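Local coordinates for protein homospermidine synthase (Legionella pneumophila subsp. pneumophila str. Philadelphia 1, PDB 2PH5) that binds NAD and probably acts as a homospermidine synthase, the enzyme that builds the polyamine homospermidine, at residues V163-K168 / Q424-I429; L172-D177 / G369-G374; N183-K186 / E190-N193; R277-T282 / G360-G365. One frame throughout, in Å; residues are numbered along the deposited sequence.

Interaction 1: V163-K168 / Q424-I429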
loop_
_atom_site.group_PDB
_atom_site.type_symbol
_atom_site.label_atom_id
_atom_site.label_comp_id
_atom_site.label_asym_id
_atom_site.label_seq_id
_atom_site.Cartn_x
_atom_site.Cartn_y
_atom_site.Cartn_z
ATOM N N VAL A 163 14.447 9.335 -20.490
ATOM C CA VAL A 163 13.036 9.397 -20.853
ATOM C C VAL A 163 12.770 10.271 -22.080
ATOM O O VAL A 163 11.956 9.929 -22.937
ATOM C CB VAL A 163 12.200 9.862 -19.624
ATOM C CG1 VAL A 163 10.985 10.676 -20.056
ATOM C CG2 VAL A 163 11.743 8.639 -18.858
ATOM N N SER A 164 13.477 11.391 -22.162
ATOM C CA SER A 164 13.346 12.295 -23.291
ATOM C C SER A 164 13.790 11.550 -24.556
ATOM O O SER A 164 13.129 11.604 -25.591
ATOM C CB SER A 164 14.212 13.529 -23.042
ATOM O OG SER A 164 14.424 14.272 -24.223
ATOM N N HIS A 165 14.896 10.825 -24.474
ATOM C CA HIS A 165 15.356 10.090 -25.641
ATOM C C HIS A 165 14.410 8.965 -26.026
ATOM O O HIS A 165 14.352 8.583 -27.195
ATOM C CB HIS A 165 16.758 9.541 -25.407
ATOM C CG HIS A 165 17.756 10.601 -25.080
ATOM N ND1 HIS A 165 18.563 10.545 -23.965
ATOM C CD2 HIS A 165 18.045 11.769 -25.696
ATOM C CE1 HIS A 165 19.304 11.636 -23.906
ATOM N NE2 HIS A 165 19.010 12.396 -24.945
ATOM N N PHE A 166 13.668 8.429 -25.058
ATOM C CA PHE A 166 12.724 7.358 -25.368
ATOM C C PHE A 166 11.522 7.929 -26.118
ATOM O O PHE A 166 10.972 7.282 -27.008
ATOM C CB PHE A 166 12.240 6.636 -24.096
ATOM C CG PHE A 166 13.253 5.688 -23.484
ATOM C CD1 PHE A 166 14.228 5.069 -24.267
ATOM C CD2 PHE A 166 13.188 5.371 -22.122
ATOM C CE1 PHE A 166 15.121 4.147 -23.705
ATOM C CE2 PHE A 166 14.075 4.448 -21.545
ATOM C CZ PHE A 166 15.041 3.835 -22.338
ATOM N N ILE A 167 11.116 9.144 -25.768
ATOM C CA ILE A 167 9.976 9.747 -26.440
ATOM C C ILE A 167 10.274 9.957 -27.925
ATOM O O ILE A 167 9.453 9.629 -28.779
ATOM C CB ILE A 167 9.574 11.076 -25.763
ATOM C CG1 ILE A 167 8.787 10.764 -24.483
ATOM C CG2 ILE A 167 8.744 11.935 -26.723
ATOM C CD1 ILE A 167 8.447 11.976 -23.632
ATOM N N LYS A 168 11.457 10.477 -28.235
ATOM C CA LYS A 168 11.833 10.704 -29.627
ATOM C C LYS A 168 11.899 9.380 -30.381
ATOM O O LYS A 168 11.461 9.287 -31.525
ATOM C CB LYS A 168 13.198 11.389 -29.716
ATOM C CG LYS A 168 13.231 12.825 -29.248
ATOM C CD LYS A 168 14.648 13.346 -29.326
ATOM C CE LYS A 168 14.740 14.835 -29.029
ATOM N NZ LYS A 168 16.124 15.319 -29.305
ATOM N N GLN A 424 19.517 8.823 -30.578
ATOM C CA GLN A 424 20.189 7.624 -31.073
ATOM C C GLN A 424 21.607 7.480 -30.513
ATOM O O GLN A 424 22.054 6.378 -30.192
ATOM C CB GLN A 424 20.213 7.639 -32.608
ATOM C CG GLN A 424 20.838 6.406 -33.243
ATOM C CD GLN A 424 20.952 6.507 -34.764
ATOM O OE1 GLN A 424 21.776 5.817 -35.379
ATOM N NE2 GLN A 424 20.124 7.360 -35.374
ATOM N N TYR A 425 22.311 8.597 -30.389
ATOM C CA TYR A 425 23.663 8.586 -29.849
ATOM C C TYR A 425 23.634 8.055 -28.423
ATOM O O TYR A 425 24.392 7.148 -28.061
ATOM C CB TYR A 425 24.220 10.002 -29.843
ATOM C CG TYR A 425 25.623 10.150 -29.306
ATOM C CD1 TYR A 425 26.685 10.427 -30.170
ATOM C CD2 TYR A 425 25.881 10.098 -27.930
ATOM C CE1 TYR A 425 27.965 10.663 -29.685
ATOM C CE2 TYR A 425 27.159 10.332 -27.431
ATOM C CZ TYR A 425 28.197 10.618 -28.316
ATOM O OH TYR A 425 29.455 10.895 -27.835
ATOM N N ILE A 426 22.753 8.630 -27.611
ATOM C CA ILE A 426 22.630 8.227 -26.219
ATOM C C ILE A 426 22.127 6.796 -26.098
ATOM O O ILE A 426 22.772 5.974 -25.455
ATOM C CB ILE A 426 21.702 9.225 -25.419
ATOM C CG1 ILE A 426 22.556 10.259 -24.687
ATOM C CG2 ILE A 426 20.912 8.498 -24.331
ATOM C CD1 ILE A 426 23.475 11.040 -25.544
ATOM N N ILE A 427 21.001 6.490 -26.739
ATOM C CA ILE A 427 20.431 5.146 -26.668
ATOM C C ILE A 427 21.370 4.016 -27.087
ATOM O O ILE A 427 21.329 2.933 -26.502
ATOM C CB ILE A 427 19.158 5.029 -27.518
ATOM C CG1 ILE A 427 18.097 6.001 -27.006
ATOM C CG2 ILE A 427 18.632 3.604 -27.461
ATOM C CD1 ILE A 427 17.735 5.799 -25.557
ATOM N N ASP A 428 22.199 4.263 -28.100
ATOM C CA ASP A 428 23.134 3.253 -28.590
ATOM C C ASP A 428 24.257 2.959 -27.603
ATOM O O ASP A 428 24.866 1.889 -27.644
ATOM C CB ASP A 428 23.746 3.678 -29.931
ATOM C CG ASP A 428 22.777 3.525 -31.098
ATOM O OD1 ASP A 428 21.989 2.552 -31.106
ATOM O OD2 ASP A 428 22.815 4.366 -32.018
ATOM N N ILE A 429 24.537 3.908 -26.718
ATOM C CA ILE A 429 25.592 3.710 -25.736
ATOM C C ILE A 429 25.048 3.065 -24.475
ATOM O O ILE A 429 25.697 2.210 -23.867
ATOM C CB ILE A 429 26.267 5.046 -25.357
ATOM C CG1 ILE A 429 26.869 5.691 -26.613
ATOM C CG2 ILE A 429 27.325 4.813 -24.283
ATOM C CD1 ILE A 429 27.594 7.004 -26.366
#

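Interaction 2: L172-D177 / G369-G374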
loop_
_atom_site.group_PDB
_atom_site.type_symbol
_atom_site.label_atom_id
_atom_site.label_comp_id
_atom_site.label_asym_id
_atom_site.label_seq_id
_atom_site.Cartn_x
_atom_site.Cartn_y
_atom_site.Cartn_z
ATOM N N LEU A 172 9.416 8.265 -33.612
ATOM C CA LEU A 172 9.840 7.808 -34.929
ATOM C C LEU A 172 9.301 6.411 -35.236
ATOM O O LEU A 172 8.844 6.161 -36.352
ATOM C CB LEU A 172 11.371 7.817 -35.041
ATOM C CG LEU A 172 12.095 9.153 -34.867
ATOM C CD1 LEU A 172 13.591 8.924 -34.963
ATOM C CD2 LEU A 172 11.635 10.164 -35.913
ATOM N N ASN A 173 9.350 5.503 -34.261
ATOM C CA ASN A 173 8.845 4.151 -34.495
ATOM C C ASN A 173 7.373 4.170 -34.886
ATOM O O ASN A 173 6.968 3.495 -35.828
ATOM C CB ASN A 173 9.029 3.259 -33.264
ATOM C CG ASN A 173 10.473 2.916 -33.009
ATOM O OD1 ASN A 173 11.342 3.188 -33.834
ATOM N ND2 ASN A 173 10.740 2.299 -31.867
ATOM N N ILE A 174 6.569 4.944 -34.170
ATOM C CA ILE A 174 5.149 5.016 -34.483
ATOM C C ILE A 174 4.953 5.544 -35.900
ATOM O O ILE A 174 3.989 5.190 -36.575
ATOM C CB ILE A 174 4.399 5.937 -33.507
ATOM C CG1 ILE A 174 4.516 5.389 -32.079
ATOM C CG2 ILE A 174 2.935 6.046 -33.924
ATOM C CD1 ILE A 174 3.943 6.310 -31.023
ATOM N N ALA A 175 5.870 6.399 -36.343
ATOM C CA ALA A 175 5.810 6.973 -37.682
ATOM C C ALA A 175 6.065 5.898 -38.743
ATOM O O ALA A 175 5.353 5.836 -39.743
ATOM C CB ALA A 175 6.830 8.110 -37.816
ATOM N N LYS A 176 7.070 5.051 -38.534
ATOM C CA LYS A 176 7.351 4.002 -39.505
ATOM C C LYS A 176 6.209 2.983 -39.500
ATOM O O LYS A 176 5.821 2.485 -40.555
ATOM C CB LYS A 176 8.698 3.316 -39.208
ATOM C CG LYS A 176 8.685 2.317 -38.054
ATOM C CD LYS A 176 10.087 1.806 -37.699
ATOM C CE LYS A 176 10.037 0.549 -36.806
ATOM N NZ LYS A 176 9.264 0.695 -35.535
ATOM N N ASP A 177 5.662 2.689 -38.319
ATOM C CA ASP A 177 4.549 1.741 -38.188
ATOM C C ASP A 177 3.263 2.319 -38.767
ATOM O O ASP A 177 2.250 1.625 -38.843
ATOM C CB ASP A 177 4.276 1.393 -36.722
ATOM C CG ASP A 177 5.384 0.591 -36.088
ATOM O OD1 ASP A 177 5.788 -0.446 -36.663
ATOM O OD2 ASP A 177 5.839 0.990 -34.995
ATOM N N GLY A 369 -2.718 2.400 -31.747
ATOM C CA GLY A 369 -2.969 1.992 -30.372
ATOM C C GLY A 369 -1.939 2.593 -29.431
ATOM O O GLY A 369 -0.972 3.217 -29.880
ATOM N N ALA A 370 -2.130 2.424 -28.127
ATOM C CA ALA A 370 -1.160 2.971 -27.184
ATOM C C ALA A 370 0.179 2.294 -27.432
ATOM O O ALA A 370 0.238 1.099 -27.717
ATOM C CB ALA A 370 -1.613 2.739 -25.752
ATOM N N TYR A 371 1.250 3.068 -27.319
ATOM C CA TYR A 371 2.604 2.574 -27.549
ATOM C C TYR A 371 3.505 2.853 -26.346
ATOM O O TYR A 371 3.539 3.971 -25.825
ATOM C CB TYR A 371 3.186 3.262 -28.776
ATOM C CG TYR A 371 4.503 2.695 -29.239
ATOM C CD1 TYR A 371 4.556 1.491 -29.943
ATOM C CD2 TYR A 371 5.696 3.375 -29.005
ATOM C CE1 TYR A 371 5.758 0.979 -30.411
ATOM C CE2 TYR A 371 6.902 2.874 -29.465
ATOM C CZ TYR A 371 6.926 1.675 -30.169
ATOM O OH TYR A 371 8.125 1.185 -30.631
ATOM N N TRP A 372 4.238 1.833 -25.919
ATOM C CA TRP A 372 5.152 1.968 -24.791
ATOM C C TRP A 372 6.547 1.568 -25.234
ATOM O O TRP A 372 6.757 0.452 -25.713
ATOM C CB TRP A 372 4.733 1.062 -23.639
ATOM C CG TRP A 372 5.501 1.275 -22.373
ATOM C CD1 TRP A 372 5.115 2.026 -21.291
ATOM C CD2 TRP A 372 6.770 0.700 -22.024
ATOM N NE1 TRP A 372 6.060 1.944 -20.294
ATOM C CE2 TRP A 372 7.084 1.137 -20.718
ATOM C CE3 TRP A 372 7.673 -0.143 -22.689
ATOM C CZ2 TRP A 372 8.259 0.760 -20.064
ATOM C CZ3 TRP A 372 8.844 -0.521 -22.041
ATOM C CH2 TRP A 372 9.127 -0.069 -20.736
ATOM N N TYR A 373 7.494 2.483 -25.076
ATOM C CA TYR A 373 8.872 2.220 -25.441
ATOM C C TYR A 373 9.728 2.504 -24.220
ATOM O O TYR A 373 9.604 3.563 -23.614
ATOM C CB TYR A 373 9.293 3.113 -26.605
ATOM C CG TYR A 373 10.677 2.812 -27.103
ATOM C CD1 TYR A 373 11.791 3.338 -26.464
ATOM C CD2 TYR A 373 10.876 1.970 -28.197
ATOM C CE1 TYR A 373 13.068 3.039 -26.899
ATOM C CE2 TYR A 373 12.158 1.658 -28.645
ATOM C CZ TYR A 373 13.248 2.200 -27.992
ATOM O OH TYR A 373 14.531 1.946 -28.429
ATOM N N GLY A 374 10.580 1.551 -23.851
ATOM C CA GLY A 374 11.424 1.738 -22.688
ATOM C C GLY A 374 12.352 0.584 -22.352
ATOM O O GLY A 374 12.623 -0.288 -23.183
HETATM O O HOH W 1 7.869 -0.518 -32.948
#

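Interaction 3: N183-K186 / E190-N193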
loop_
_atom_site.group_PDB
_atom_site.type_symbol
_atom_site.label_atom_id
_atom_site.label_comp_id
_atom_site.label_asym_id
_atom_site.label_seq_id
_atom_site.Cartn_x
_atom_site.Cartn_y
_atom_site.Cartn_z
ATOM N N ASN A 183 12.162 12.629 -42.511
ATOM C CA ASN A 183 13.525 12.773 -42.026
ATOM C C ASN A 183 13.490 12.989 -40.519
ATOM O O ASN A 183 12.513 13.511 -39.985
ATOM C CB ASN A 183 14.217 13.966 -42.695
ATOM C CG ASN A 183 14.094 13.946 -44.210
ATOM O OD1 ASN A 183 13.024 14.213 -44.760
ATOM N ND2 ASN A 183 15.189 13.626 -44.890
ATOM N N ARG A 184 14.556 12.581 -39.837
ATOM C CA ARG A 184 14.636 12.744 -38.393
ATOM C C ARG A 184 14.602 14.241 -38.086
ATOM O O ARG A 184 15.515 14.977 -38.459
ATOM C CB ARG A 184 15.934 12.121 -37.869
ATOM C CG ARG A 184 15.877 11.717 -36.402
ATOM C CD ARG A 184 16.792 12.559 -35.530
ATOM N NE ARG A 184 18.208 12.296 -35.773
ATOM C CZ ARG A 184 18.794 11.107 -35.640
ATOM N NH1 ARG A 184 20.096 10.974 -35.881
ATOM N NH2 ARG A 184 18.085 10.046 -35.277
ATOM N N PRO A 185 13.544 14.707 -37.400
ATOM C CA PRO A 185 13.386 16.121 -37.043
ATOM C C PRO A 185 14.550 16.677 -36.233
ATOM O O PRO A 185 15.213 15.941 -35.505
ATOM C CB PRO A 185 12.070 16.137 -36.267
ATOM C CG PRO A 185 12.013 14.774 -35.672
ATOM C CD PRO A 185 12.480 13.894 -36.788
ATOM N N LYS A 186 14.799 17.977 -36.366
ATOM C CA LYS A 186 15.899 18.599 -35.637
ATOM C C LYS A 186 15.435 19.482 -34.490
ATOM O O LYS A 186 15.578 19.131 -33.320
ATOM C CB LYS A 186 16.776 19.427 -36.579
ATOM C CG LYS A 186 17.316 18.663 -37.775
ATOM C CD LYS A 186 16.371 18.754 -38.962
ATOM C CE LYS A 186 16.270 20.183 -39.470
ATOM N NZ LYS A 186 17.597 20.713 -39.908
ATOM N N GLU A 190 9.742 20.822 -34.970
ATOM C CA GLU A 190 9.565 19.651 -35.819
ATOM C C GLU A 190 9.160 18.433 -34.997
ATOM O O GLU A 190 8.351 17.621 -35.444
ATOM C CB GLU A 190 10.848 19.343 -36.599
ATOM C CG GLU A 190 11.263 20.429 -37.579
ATOM C CD GLU A 190 12.338 19.965 -38.548
ATOM O OE1 GLU A 190 13.398 19.480 -38.092
ATOM O OE2 GLU A 190 12.124 20.091 -39.771
ATOM N N TRP A 191 9.723 18.300 -33.798
ATOM C CA TRP A 191 9.385 17.174 -32.936
ATOM C C TRP A 191 7.945 17.316 -32.472
ATOM O O TRP A 191 7.190 16.344 -32.440
ATOM C CB TRP A 191 10.316 17.117 -31.722
ATOM C CG TRP A 191 11.620 16.441 -31.994
ATOM C CD1 TRP A 191 12.860 17.009 -31.967
ATOM C CD2 TRP A 191 11.817 15.063 -32.339
ATOM N NE1 TRP A 191 13.816 16.069 -32.273
ATOM C CE2 TRP A 191 13.202 14.869 -32.506
ATOM C CE3 TRP A 191 10.956 13.976 -32.524
ATOM C CZ2 TRP A 191 13.746 13.628 -32.851
ATOM C CZ3 TRP A 191 11.497 12.742 -32.870
ATOM C CH2 TRP A 191 12.881 12.580 -33.029
ATOM N N ALA A 192 7.573 18.540 -32.114
ATOM C CA ALA A 192 6.218 18.820 -31.664
ATOM C C ALA A 192 5.258 18.517 -32.806
ATOM O O ALA A 192 4.222 17.887 -32.610
ATOM C CB ALA A 192 6.099 20.278 -31.250
ATOM N N ASN A 193 5.624 18.963 -34.005
ATOM C CA ASN A 193 4.805 18.759 -35.191
ATOM C C ASN A 193 4.572 17.278 -35.478
ATOM O O ASN A 193 3.461 16.879 -35.826
ATOM C CB ASN A 193 5.459 19.453 -36.384
ATOM C CG ASN A 193 4.894 18.994 -37.702
ATOM O OD1 ASN A 193 5.388 18.029 -38.297
ATOM N ND2 ASN A 193 3.843 19.668 -38.169
HETATM O O HOH W 2 16.647 16.955 -31.666
#

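Interaction 4: R277-T282 / G360-G365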
loop_
_atom_site.group_PDB
_atom_site.type_symbol
_atom_site.label_atom_id
_atom_site.label_comp_id
_atom_site.label_asym_id
_atom_site.label_seq_id
_atom_site.Cartn_x
_atom_site.Cartn_y
_atom_site.Cartn_z
ATOM N N ARG A 277 -4.218 6.004 -14.102
ATOM C CA ARG A 277 -4.279 4.744 -14.829
ATOM C C ARG A 277 -3.287 4.759 -15.992
ATOM O O ARG A 277 -3.400 5.586 -16.889
ATOM C CB ARG A 277 -5.692 4.531 -15.383
ATOM C CG ARG A 277 -6.775 4.365 -14.325
ATOM C CD ARG A 277 -8.161 4.171 -14.940
ATOM N NE ARG A 277 -9.152 3.842 -13.918
ATOM C CZ ARG A 277 -9.838 4.733 -13.206
ATOM N NH1 ARG A 277 -9.659 6.033 -13.407
ATOM N NH2 ARG A 277 -10.684 4.326 -12.269
ATOM N N SER A 278 -2.320 3.850 -15.980
ATOM C CA SER A 278 -1.345 3.790 -17.051
ATOM C C SER A 278 -1.098 2.342 -17.484
ATOM O O SER A 278 -1.843 1.435 -17.102
ATOM C CB SER A 278 -0.045 4.468 -16.612
ATOM O OG SER A 278 0.839 4.654 -17.693
ATOM N N TRP A 279 -0.050 2.112 -18.268
ATOM C CA TRP A 279 0.215 0.767 -18.757
ATOM C C TRP A 279 1.694 0.455 -18.904
ATOM O O TRP A 279 2.492 1.322 -19.262
ATOM C CB TRP A 279 -0.466 0.582 -20.109
ATOM C CG TRP A 279 -0.382 -0.802 -20.639
ATOM C CD1 TRP A 279 -1.258 -1.815 -20.405
ATOM C CD2 TRP A 279 0.624 -1.330 -21.511
ATOM N NE1 TRP A 279 -0.871 -2.945 -21.081
ATOM C CE2 TRP A 279 0.284 -2.677 -21.770
ATOM C CE3 TRP A 279 1.779 -0.797 -22.100
ATOM C CZ2 TRP A 279 1.057 -3.503 -22.598
ATOM C CZ3 TRP A 279 2.546 -1.616 -22.921
ATOM C CH2 TRP A 279 2.177 -2.957 -23.162
ATOM N N THR A 280 2.035 -0.806 -18.657
ATOM C CA THR A 280 3.407 -1.283 -18.752
ATOM C C THR A 280 3.342 -2.642 -19.465
ATOM O O THR A 280 2.406 -3.407 -19.264
ATOM C CB THR A 280 4.019 -1.417 -17.330
ATOM O OG1 THR A 280 5.424 -1.163 -17.386
ATOM C CG2 THR A 280 3.776 -2.814 -16.758
ATOM N N PRO A 281 4.334 -2.955 -20.315
ATOM C CA PRO A 281 4.320 -4.240 -21.035
ATOM C C PRO A 281 4.337 -5.524 -20.195
ATOM O O PRO A 281 3.499 -6.405 -20.394
ATOM C CB PRO A 281 5.516 -4.119 -21.988
ATOM C CG PRO A 281 6.428 -3.144 -21.293
ATOM C CD PRO A 281 5.482 -2.122 -20.720
ATOM N N THR A 282 5.265 -5.629 -19.251
ATOM C CA THR A 282 5.362 -6.818 -18.406
ATOM C C THR A 282 4.106 -7.126 -17.582
ATOM O O THR A 282 3.587 -8.243 -17.645
ATOM C CB THR A 282 6.563 -6.717 -17.459
ATOM O OG1 THR A 282 7.758 -6.543 -18.227
ATOM C CG2 THR A 282 6.691 -7.977 -16.626
ATOM N N GLY A 360 9.876 3.515 -18.817
ATOM C CA GLY A 360 9.609 3.842 -20.202
ATOM C C GLY A 360 8.563 4.924 -20.360
ATOM O O GLY A 360 8.089 5.487 -19.373
ATOM N N VAL A 361 8.208 5.211 -21.608
ATOM C CA VAL A 361 7.217 6.230 -21.920
ATOM C C VAL A 361 6.050 5.672 -22.715
ATOM O O VAL A 361 6.223 4.886 -23.643
ATOM C CB VAL A 361 7.824 7.388 -22.728
ATOM C CG1 VAL A 361 8.694 8.242 -21.826
ATOM C CG2 VAL A 361 8.637 6.836 -23.884
ATOM N N LEU A 362 4.854 6.099 -22.345
ATOM C CA LEU A 362 3.652 5.642 -23.002
ATOM C C LEU A 362 3.067 6.773 -23.826
ATOM O O LEU A 362 2.742 7.833 -23.287
ATOM C CB LEU A 362 2.653 5.188 -21.941
ATOM C CG LEU A 362 1.338 4.544 -22.373
ATOM C CD1 LEU A 362 1.643 3.307 -23.214
ATOM C CD2 LEU A 362 0.512 4.173 -21.127
ATOM N N LEU A 363 2.957 6.566 -25.135
ATOM C CA LEU A 363 2.367 7.582 -26.008
ATOM C C LEU A 363 0.974 7.108 -26.399
ATOM O O LEU A 363 0.832 6.020 -26.944
ATOM C CB LEU A 363 3.214 7.785 -27.262
ATOM C CG LEU A 363 4.503 8.551 -27.000
ATOM C CD1 LEU A 363 5.427 7.730 -26.104
ATOM C CD2 LEU A 363 5.174 8.852 -28.319
HETATM N N MSE A 364 -0.043 7.914 -26.105
HETATM C CA MSE A 364 -1.432 7.566 -26.419
HETATM C C MSE A 364 -2.076 8.549 -27.403
HETATM O O MSE A 364 -1.763 9.740 -27.391
HETATM C CB MSE A 364 -2.263 7.532 -25.134
HETATM C CG MSE A 364 -1.780 6.536 -24.088
HETATM SE SE MSE A 364 -2.138 7.128 -22.256
HETATM C CE MSE A 364 -0.460 8.048 -21.930
ATOM N N GLY A 365 -2.974 8.041 -28.247
ATOM C CA GLY A 365 -3.653 8.884 -29.218
ATOM C C GLY A 365 -3.621 8.375 -30.651
ATOM O O GLY A 365 -4.598 8.521 -31.391
#

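Interaction 1: V163-K168 / Q424-I429
His165 and Ile426 meet with their side chains roughly at right angles, the isoleucine laid over one face of the imidazole. Ile426 CB stands 3.9 Å from the centroid of the His165 ring and 22° off its normal, a CH-pi contact displaced toward the rim on the ND1 and CE1 side; Ile426 CG1 reaches His165 CE1 at 3.6 Å. Ile427 supplies the second half of the contact. Ile427 CD1 lies 3.9 Å from His165 CB and 3.6 Å from Phe166 CE1, bridging the stem of one ring and the outer part of the other. With CG1 of Ile427 beside its backbone N (chi1 -61°) and the end of the chain turned the same way, the methyl is carried across the gap between the helices. Phe166 starts from a CB directed away from the partner helix, and the ring swings back to meet that methyl obliquely.

This is helix-helix packing between 158-176 and 423-430, whose local axes approach to 9.7 Å at a crossing angle of -111°. Helix 158-176 begins with the NAD-binding residues Ala158, Asn159 and Pro160, about two turns before Phe166. Helix 423-430 follows strand 415-416 at the edge of the parallel, nucleotide-binding sheet. Farther out, His156 meets the His165 ring, His165 NE2 makes a weak hydrogen bond to Pro418 O, and Trp406 of helix 391-408 packs against Ile426.

Interaction 2: L172-D177 / G369-G374
Tyr371 takes two residues of the helix at once, Asn173 at its hydroxyl and Ile174 over its ring. The tyrosine reaches the helix because its CG is anti to the backbone N (chi1 -172°), which sends the ring off the strand. Asn173 ND2 donates to Tyr371 OH at 3.1 Å with an N-H...O angle of 154°. The hydroxyl lies close to the plane of the amide, while amide and ring planes stand nearly perpendicular, 87° apart. Asn173 CB also backs onto Tyr371 OH at 3.5 Å, and Asn173 ND2 lies 3.6 Å from Tyr373 CE2, so the amide nitrogen reaches both tyrosines, bonded to one hydroxyl and packed obliquely against the other ring.

Ile174 has CG1 beside its backbone N, opposite the carbonyl carbon, and is extended beyond CG1; this lays the CG1-CD1 arm along the tyrosine in the reverse sense. Ile174 CG1 covers one face near the rim, 4.2 Å from the ring centroid of Tyr371, and Ile174 CD1 continues to Tyr371 CB at 3.9 Å.

A water adds a second link at Tyr371 OH, 2.9 Å away. It donates to Asp177 OD2 and weakly accepts from Lys176 NZ, two groups joined by a long, weak salt bridge. Asp177 OD2 is held further by Tyr441 OH, and the Tyr441 ring meets that of Tyr371. Such a helix lying across a face of a mixed sheet, here near the C-terminal end of 158-176 over strand 370-378, is characteristic of a layered alpha/beta domain.

Interaction 3: N183-K186 / E190-N193
At the N-terminal turn of helix 188-197, Asn187 OD1 takes the amide hydrogen of Glu190, and the preceding Pro185 and Lys186 pack back onto Glu190 and Trp191. Pro185 does most of the packing. Its CG sits over the middle of the six-membered ring of Trp191 in a CH-pi contact, while Pro185 CB rests on Glu190 CB at 3.4 Å. Proline and indole meet at about a right angle, so the pyrrolidine presents a corner to the flat face. Arg184 adds a looser touch, CD to Trp191 CZ2 at 4.2 Å.

The polar part is a bond from Lys186 N to Glu190 OE1 of 2.7 Å, almost straight at 174° and directed nearly along the C-O axis of the carboxylate. Glu190 CG lies beside the backbone N (chi1 -64°) and the chain then extends (chi2 -167°), bringing the carboxylate back to the amide. The bent aliphatic chain of Lys186 passes beside the same oxygen, where Lys186 CE lies 3.3 Å from Glu190 OE1, and its ammonium may add some electrostatic attraction. A water in the indole plane links Trp191 NE1, at 3.0 Å, with the carbonyl Lys186 O.

Around this helix start, Trp191 leans on Lys168 and Leu171 of helix 158-176 and on Phe302 of helix 295-302, while Arg184 reaches Asp422 in a salt bridge just before helix 423-430.

Interaction 4: R277-T282 / G360-G365
The backbones of 277-282 and 360-365 come nearest where the CA atoms of Trp279 and Leu362 are 7.3 Å apart, too far for the two to pair. The first segment starts on strand 275-278; the second covers the last residues of strand 352-364 and Gly365. Leu362 spans the gap. With CG anti to its backbone N (chi1 -175°) and chi2 at 58°, it sets the CD2 methyl against the backbone of Ser278 and Trp279 and the tryptophan CB. Leu362 CD2 meets Ser278 OG at 3.5 Å and lies 3.9 Å from Trp279 CB, while Leu362 CD1 approaches the Trp279 ring obliquely.

Ser278 OG, though it touches a methyl here, is satisfied by a hydrogen bond with His204 ND1, and His204 also pairs through its backbone with Leu362, so one residue of strand 202-213 ties down both sides of the contact. Trp444 packs against both Trp279 and Leu362.

Val361 points to the other face of the sheet, against helix 158-176. A mixed sheet with helix 158-176 on one face and the small antiparallel pair 275-278 and 286-289 by the other fits the C-terminal domain of the saccharopine dehydrogenase family.

Overall arrangement
All four contacts belong to the saccharopine dehydrogenase C-terminal domain, and helix 158-176 touches all of them, supplying segments to interactions 1 and 2, whose centres are 14 Å apart. The centre of interaction 3 is about 15 Å from those of 1 and 2. Interactions 2 and 4, centres 11 Å apart, share the mixed sheet, where strands 370-378 and 352-364 are neighbours; Val361 carries interaction 4 through to Phe166 of interaction 1. Along the chain, interaction 1 spans the others, interaction 2 encloses 3 and 4, and these two follow in series, centres 22 Å apart without touching. Interactions 1, 2 and 4 thus gather distant sequence around the helix leading from the NAD site across the sheet, with interaction 3 a local contact beside it.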